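Local coordinates for protein post-proline cleaving enzyme (Rickettsia typhi, PDB 4HVT) that probably acts as a serine-type oligopeptidase that cleaves peptides after proline, with a beta-propeller domain joined to an alpha/beta-hydrolase domain, at residues R361-T366 against Y424-T429; F399-Y404 against A410-E415. One frame throughout, in Å; residues are numbered along the deposited sequence.

How the contacts relate
Both contacts lie in the beta-propeller domain, with centres about 8 Å apart. Strand 362-368 belongs to one blade, and strands 398-402, 410-415 and 422-426 are consecutive members of the next, a four-stranded antiparallel meander. Contact 1 therefore joins two blades, whereas contact 2 is a hairpin within one of them, and both of its segments fall in the sequence that separates those of contact 1. Their segments also touch: Tyr424 N lies 2.8 Å from Ile412 O, a probable hydrogen bond between adjacent strands, and Phe363 CD2 packs 3.5 Å from Met401 SD. Phe399 and Met401 of the hairpin face Ala365 and Phe363 of the preceding blade, so both contacts border the same blade-to-blade interface.

Contact 1: R361-T366 against Y424-T429; sequences RVFLAT and YLWVKT
Phe363 reaches across to Trp426 with one edge of its ring, and the two side chains approach from opposite directions. From a CB directed toward 424-429, chi1 of -75° sets CG anti to the carbonyl carbon, and the ring runs outward from the strand to the indole. CD2, on one side of the ring, faces Met401 of the hairpin 399-415. At the far end CE1 skirts the pyrrole part of the indole, 4.1 Å from Trp426 NE1. CZ does most of the touching. It stands 3.5 Å above the indole plane, over the bond shared by the two rings, and is 3.6 Å from Trp426 CD2. With the planes at 75° and a centroid separation of 4.9 Å to the six-membered ring, this is a T-shaped stack in which Phe363 supplies the edge and Trp426 the face.

The pair sits where two neighbouring blades of the propeller meet: 362-366 pairs by its backbone with 350-357 and 371-380, while 424-426 runs beside 410-415, whose Ala410 packs against the indole. No hydrogen bond crosses between 361-366 and 424-429; ring stacking and van der Waals packing make the contact. Trp426 has CG anti to its own N (chi1 178°), which carries the indole away from its strand toward the other blade. Beside the part of the benzene ring next to the fusion, Arg361 adds a looser contact, its aliphatic CG 4.4 Å from Trp426 CZ2.

Contact 2: F399-Y404 against A410-E415; sequences FGMSSY and ALITIE. With EDO (1,2-ethanediol), chain G.
Ile412 packs against both Phe399 and Met401 on one face of the hairpin, and the two meet it differently. Met401 is its direct cross-strand partner; the side chains point the same way and run alongside, with Met401 CE 3.9 Å from Ile412 CD1. Phe399 reaches it diagonally: chi1 of -179° swings the ring along the sheet until CE1 is 3.5 Å from Ile412 CG2, although the residue's own partner is Ile414, whose CG1 makes a longer contact with the ring. Bending at chi3 (-77°) also takes the Met401 methyl toward Ala410 CB.

Strands 399-402 and 410-415 form a beta hairpin, the first two strands of a propeller blade, antiparallel at 163°. Gly400 and Thr413 exchange two backbone bonds, with Thr413 N 2.7 Å from Gly400 O and approaching from above the carbonyl plane. Ser402 N meets Leu411 O more nearly head-on, and the return bond from Leu411 N to Ser402 O is longer, at 3.3 Å. On the face carrying Thr413, its OG1 lies beside the Gly400 backbone, 3.6 Å from Gly400 N, where glycine has no side chain to compete. Ser402 OG turns to Gly76 O and a water, and Ser403 OG to Thr357 O. Glu415 extends toward the hydrolase part of the chain, where its OE1 accepts from Phe496 N, while OE2 takes a short 2.5 Å hydrogen bond from O2 of a 1,2-ethanediol, probably from the crystallisation liquor.

Contact 1: R361-T366 against Y424-T429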
loop_
_atom_site.group_PDB
_atom_site.type_symbol
_atom_site.label_atom_id
_atom_site.label_comp_id
_atom_site.label_asym_id
_atom_site.label_seq_id
_atom_site.Cartn_x
_atom_site.Cartn_y
_atom_site.Cartn_z
ATOM N N ARG A 361 -8.816 -25.245 2.884
ATOM C CA ARG A 361 -9.594 -24.263 3.632
ATOM C C ARG A 361 -9.570 -22.890 2.950
ATOM O O ARG A 361 -8.560 -22.506 2.347
ATOM C CB ARG A 361 -9.006 -24.094 5.064
ATOM C CG ARG A 361 -9.220 -25.338 5.907
ATOM C CD ARG A 361 -10.660 -25.478 6.358
ATOM N NE ARG A 361 -10.840 -26.557 7.302
ATOM C CZ ARG A 361 -11.052 -27.832 6.947
ATOM N NH1 ARG A 361 -11.037 -28.208 5.649
ATOM N NH2 ARG A 361 -11.239 -28.789 7.878
ATOM N N VAL A 362 -10.650 -22.146 3.147
ATOM C CA VAL A 362 -10.716 -20.739 2.792
ATOM C C VAL A 362 -10.764 -19.959 4.115
ATOM O O VAL A 362 -11.527 -20.316 5.007
ATOM C CB VAL A 362 -11.996 -20.468 2.048
ATOM C CG1 VAL A 362 -12.082 -18.998 1.695
ATOM C CG2 VAL A 362 -12.077 -21.408 0.818
ATOM N N PHE A 363 -9.925 -18.940 4.241
ATOM C CA PHE A 363 -9.908 -18.035 5.367
ATOM C C PHE A 363 -10.560 -16.719 4.959
ATOM O O PHE A 363 -10.199 -16.131 3.917
ATOM C CB PHE A 363 -8.445 -17.699 5.731
ATOM C CG PHE A 363 -7.727 -18.810 6.446
ATOM C CD1 PHE A 363 -7.407 -20.021 5.821
ATOM C CD2 PHE A 363 -7.280 -18.606 7.723
ATOM C CE1 PHE A 363 -6.691 -21.000 6.483
ATOM C CE2 PHE A 363 -6.608 -19.606 8.391
ATOM C CZ PHE A 363 -6.287 -20.759 7.800
ATOM N N LEU A 364 -11.546 -16.298 5.737
ATOM C CA LEU A 364 -12.247 -15.081 5.525
ATOM C C LEU A 364 -11.885 -14.184 6.689
ATOM O O LEU A 364 -12.299 -14.420 7.821
ATOM C CB LEU A 364 -13.749 -15.308 5.496
ATOM C CG LEU A 364 -14.667 -14.075 5.597
ATOM C CD1 LEU A 364 -14.412 -13.067 4.486
ATOM C CD2 LEU A 364 -16.098 -14.426 5.785
ATOM N N ALA A 365 -11.142 -13.142 6.357
ATOM C CA ALA A 365 -10.696 -12.161 7.318
ATOM C C ALA A 365 -11.546 -10.910 7.173
ATOM O O ALA A 365 -11.753 -10.386 6.060
ATOM C CB ALA A 365 -9.227 -11.869 7.142
ATOM N N THR A 366 -12.070 -10.427 8.279
ATOM C CA THR A 366 -12.890 -9.207 8.348
ATOM C C THR A 366 -12.439 -8.313 9.509
ATOM O O THR A 366 -11.540 -8.665 10.253
ATOM C CB THR A 366 -14.393 -9.528 8.549
ATOM O OG1 THR A 366 -14.636 -10.230 9.810
ATOM C CG2 THR A 366 -14.914 -10.424 7.410
ATOM N N TYR A 424 2.510 -17.664 13.402
ATOM C CA TYR A 424 1.978 -18.962 13.646
ATOM C C TYR A 424 1.970 -19.808 12.389
ATOM O O TYR A 424 1.767 -19.262 11.308
ATOM C CB TYR A 424 0.560 -18.880 14.176
ATOM C CG TYR A 424 0.315 -17.999 15.339
ATOM C CD1 TYR A 424 0.209 -16.621 15.193
ATOM C CD2 TYR A 424 0.138 -18.536 16.626
ATOM C CE1 TYR A 424 -0.064 -15.821 16.288
ATOM C CE2 TYR A 424 -0.118 -17.739 17.682
ATOM C CZ TYR A 424 -0.186 -16.382 17.530
ATOM O OH TYR A 424 -0.451 -15.562 18.645
ATOM N N LEU A 425 2.229 -21.113 12.538
ATOM C CA LEU A 425 2.115 -22.052 11.476
ATOM C C LEU A 425 0.722 -22.646 11.532
ATOM O O LEU A 425 0.291 -23.189 12.547
ATOM C CB LEU A 425 3.121 -23.164 11.615
ATOM C CG LEU A 425 3.147 -24.267 10.552
ATOM C CD1 LEU A 425 3.585 -23.700 9.190
ATOM C CD2 LEU A 425 4.093 -25.372 11.007
ATOM N N TRP A 426 0.010 -22.568 10.421
ATOM C CA TRP A 426 -1.227 -23.321 10.279
ATOM C C TRP A 426 -0.866 -24.706 9.803
ATOM O O TRP A 426 -0.358 -24.879 8.712
ATOM C CB TRP A 426 -2.141 -22.616 9.257
ATOM C CG TRP A 426 -3.455 -23.310 8.958
ATOM C CD1 TRP A 426 -3.727 -24.069 7.829
ATOM C CD2 TRP A 426 -4.671 -23.281 9.720
ATOM N NE1 TRP A 426 -5.042 -24.501 7.858
ATOM C CE2 TRP A 426 -5.636 -24.062 9.006
ATOM C CE3 TRP A 426 -5.040 -22.712 10.947
ATOM C CZ2 TRP A 426 -6.959 -24.212 9.449
ATOM C CZ3 TRP A 426 -6.333 -22.874 11.397
ATOM C CH2 TRP A 426 -7.292 -23.631 10.641
ATOM N N VAL A 427 -1.174 -25.692 10.627
ATOM C CA VAL A 427 -0.782 -27.070 10.380
ATOM C C VAL A 427 -1.923 -27.839 9.751
ATOM O O VAL A 427 -3.077 -27.378 9.669
ATOM C CB VAL A 427 -0.230 -27.769 11.640
ATOM C CG1 VAL A 427 1.032 -27.042 12.073
ATOM C CG2 VAL A 427 -1.249 -27.776 12.738
ATOM N N LYS A 428 -1.583 -29.012 9.268
ATOM C CA LYS A 428 -2.510 -29.764 8.419
ATOM C C LYS A 428 -3.712 -30.293 9.171
ATOM O O LYS A 428 -4.718 -30.607 8.535
ATOM C CB LYS A 428 -1.832 -30.938 7.714
ATOM C CG LYS A 428 -0.348 -30.759 7.436
ATOM C CD LYS A 428 0.283 -32.089 7.038
ATOM C CE LYS A 428 0.330 -33.081 8.185
ATOM N NZ LYS A 428 0.489 -34.468 7.679
ATOM N N THR A 429 -3.613 -30.383 10.497
ATOM C CA THR A 429 -4.728 -30.712 11.382
ATOM C C THR A 429 -5.582 -29.472 11.747
ATOM O O THR A 429 -6.415 -29.493 12.654
ATOM C CB THR A 429 -4.200 -31.372 12.675
ATOM O OG1 THR A 429 -3.297 -30.482 13.341
ATOM C CG2 THR A 429 -3.473 -32.680 12.342
#

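Contact 2: F399-Y404 against A410-E415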
loop_
_atom_site.group_PDB
_atom_site.type_symbol
_atom_site.label_atom_id
_atom_site.label_comp_id
_atom_site.label_asym_id
_atom_site.label_seq_id
_atom_site.Cartn_x
_atom_site.Cartn_y
_atom_site.Cartn_z
ATOM N N PHE A 399 -4.718 -9.088 11.975
ATOM C CA PHE A 399 -4.465 -10.383 11.351
ATOM C C PHE A 399 -3.890 -10.257 9.960
ATOM O O PHE A 399 -4.342 -9.454 9.152
ATOM C CB PHE A 399 -5.768 -11.168 11.296
ATOM C CG PHE A 399 -5.662 -12.550 10.704
ATOM C CD1 PHE A 399 -5.383 -13.642 11.499
ATOM C CD2 PHE A 399 -5.942 -12.756 9.351
ATOM C CE1 PHE A 399 -5.322 -14.941 10.946
ATOM C CE2 PHE A 399 -5.920 -14.020 8.800
ATOM C CZ PHE A 399 -5.593 -15.123 9.588
ATOM N N GLY A 400 -2.900 -11.100 9.668
ATOM C CA GLY A 400 -2.382 -11.225 8.338
ATOM C C GLY A 400 -1.959 -12.634 8.069
ATOM O O GLY A 400 -1.783 -13.452 9.019
ATOM N N MET A 401 -1.814 -12.949 6.786
ATOM C CA MET A 401 -1.335 -14.301 6.461
ATOM C C MET A 401 -0.815 -14.398 5.027
ATOM O O MET A 401 -1.140 -13.571 4.208
ATOM C CB MET A 401 -2.408 -15.361 6.712
ATOM C CG MET A 401 -3.570 -15.361 5.713
ATOM S SD MET A 401 -4.847 -16.565 6.160
ATOM C CE MET A 401 -4.216 -18.096 5.705
ATOM N N SER A 402 -0.013 -15.444 4.805
ATOM C CA SER A 402 0.439 -15.830 3.454
ATOM C C SER A 402 0.038 -17.289 3.263
ATOM O O SER A 402 0.176 -18.101 4.170
ATOM C CB SER A 402 1.951 -15.682 3.293
ATOM O OG SER A 402 2.729 -16.434 4.195
ATOM N N SER A 403 -0.500 -17.610 2.086
ATOM C CA SER A 403 -0.918 -18.996 1.815
ATOM C C SER A 403 -1.167 -19.154 0.337
ATOM O O SER A 403 -1.297 -18.151 -0.390
ATOM C CB SER A 403 -2.177 -19.396 2.580
ATOM O OG SER A 403 -3.338 -18.738 2.049
ATOM N N TYR A 404 -1.221 -20.410 -0.056
ATOM C CA TYR A 404 -1.555 -20.807 -1.453
ATOM C C TYR A 404 -2.416 -22.040 -1.429
ATOM O O TYR A 404 -2.273 -22.929 -0.582
ATOM C CB TYR A 404 -0.313 -21.199 -2.238
ATOM C CG TYR A 404 0.793 -20.206 -2.353
ATOM C CD1 TYR A 404 0.809 -19.271 -3.338
ATOM C CD2 TYR A 404 1.877 -20.296 -1.506
ATOM C CE1 TYR A 404 1.869 -18.383 -3.478
ATOM C CE2 TYR A 404 2.933 -19.419 -1.616
ATOM C CZ TYR A 404 2.930 -18.480 -2.595
ATOM O OH TYR A 404 3.989 -17.599 -2.716
ATOM N N ALA A 410 0.395 -22.784 6.113
ATOM C CA ALA A 410 0.360 -21.339 5.874
ATOM C C ALA A 410 1.005 -20.643 7.086
ATOM O O ALA A 410 1.093 -21.242 8.153
ATOM C CB ALA A 410 -1.079 -20.857 5.710
ATOM N N LEU A 411 1.436 -19.417 6.896
ATOM C CA LEU A 411 1.962 -18.580 7.983
ATOM C C LEU A 411 1.029 -17.446 8.288
ATOM O O LEU A 411 0.628 -16.683 7.378
ATOM C CB LEU A 411 3.354 -18.059 7.700
ATOM C CG LEU A 411 4.426 -19.162 7.586
ATOM C CD1 LEU A 411 5.706 -18.617 7.008
ATOM C CD2 LEU A 411 4.678 -19.835 8.943
ATOM N N ILE A 412 0.685 -17.327 9.561
ATOM C CA ILE A 412 -0.304 -16.357 10.050
ATOM C C ILE A 412 0.455 -15.375 10.936
ATOM O O ILE A 412 1.311 -15.814 11.707
ATOM C CB ILE A 412 -1.429 -17.078 10.855
ATOM C CG1 ILE A 412 -2.573 -17.637 9.931
ATOM C CG2 ILE A 412 -2.112 -16.142 11.817
ATOM C CD1 ILE A 412 -2.091 -18.528 8.892
ATOM N N THR A 413 0.129 -14.085 10.848
ATOM C CA THR A 413 0.574 -13.154 11.881
ATOM C C THR A 413 -0.614 -12.640 12.685
ATOM O O THR A 413 -1.690 -12.374 12.105
ATOM C CB THR A 413 1.399 -11.993 11.323
ATOM O OG1 THR A 413 0.642 -11.248 10.342
ATOM C CG2 THR A 413 2.629 -12.535 10.702
ATOM N N ILE A 414 -0.426 -12.434 13.992
ATOM C CA ILE A 414 -1.402 -11.729 14.824
ATOM C C ILE A 414 -0.583 -10.743 15.671
ATOM O O ILE A 414 0.523 -11.080 16.167
ATOM C CB ILE A 414 -2.270 -12.628 15.731
ATOM C CG1 ILE A 414 -2.848 -13.838 14.989
ATOM C CG2 ILE A 414 -3.426 -11.869 16.337
ATOM C CD1 ILE A 414 -3.496 -14.897 15.829
ATOM N N GLU A 415 -1.124 -9.550 15.826
ATOM C CA GLU A 415 -0.463 -8.456 16.537
ATOM C C GLU A 415 -1.515 -7.468 17.019
ATOM O O GLU A 415 -2.722 -7.583 16.694
ATOM C CB GLU A 415 0.481 -7.696 15.600
ATOM C CG GLU A 415 -0.231 -6.871 14.514
ATOM C CD GLU A 415 0.720 -6.546 13.407
ATOM O OE1 GLU A 415 1.273 -5.426 13.355
ATOM O OE2 GLU A 415 0.973 -7.444 12.552
HETATM C C1 EDO G . 4.019 -8.538 9.359
HETATM O O1 EDO G . 3.533 -7.897 8.185
HETATM C C2 EDO G . 3.428 -7.929 10.618
HETATM O O2 EDO G . 2.178 -7.328 10.324
HETATM O O HOH W 1 2.978 -19.396 3.988
#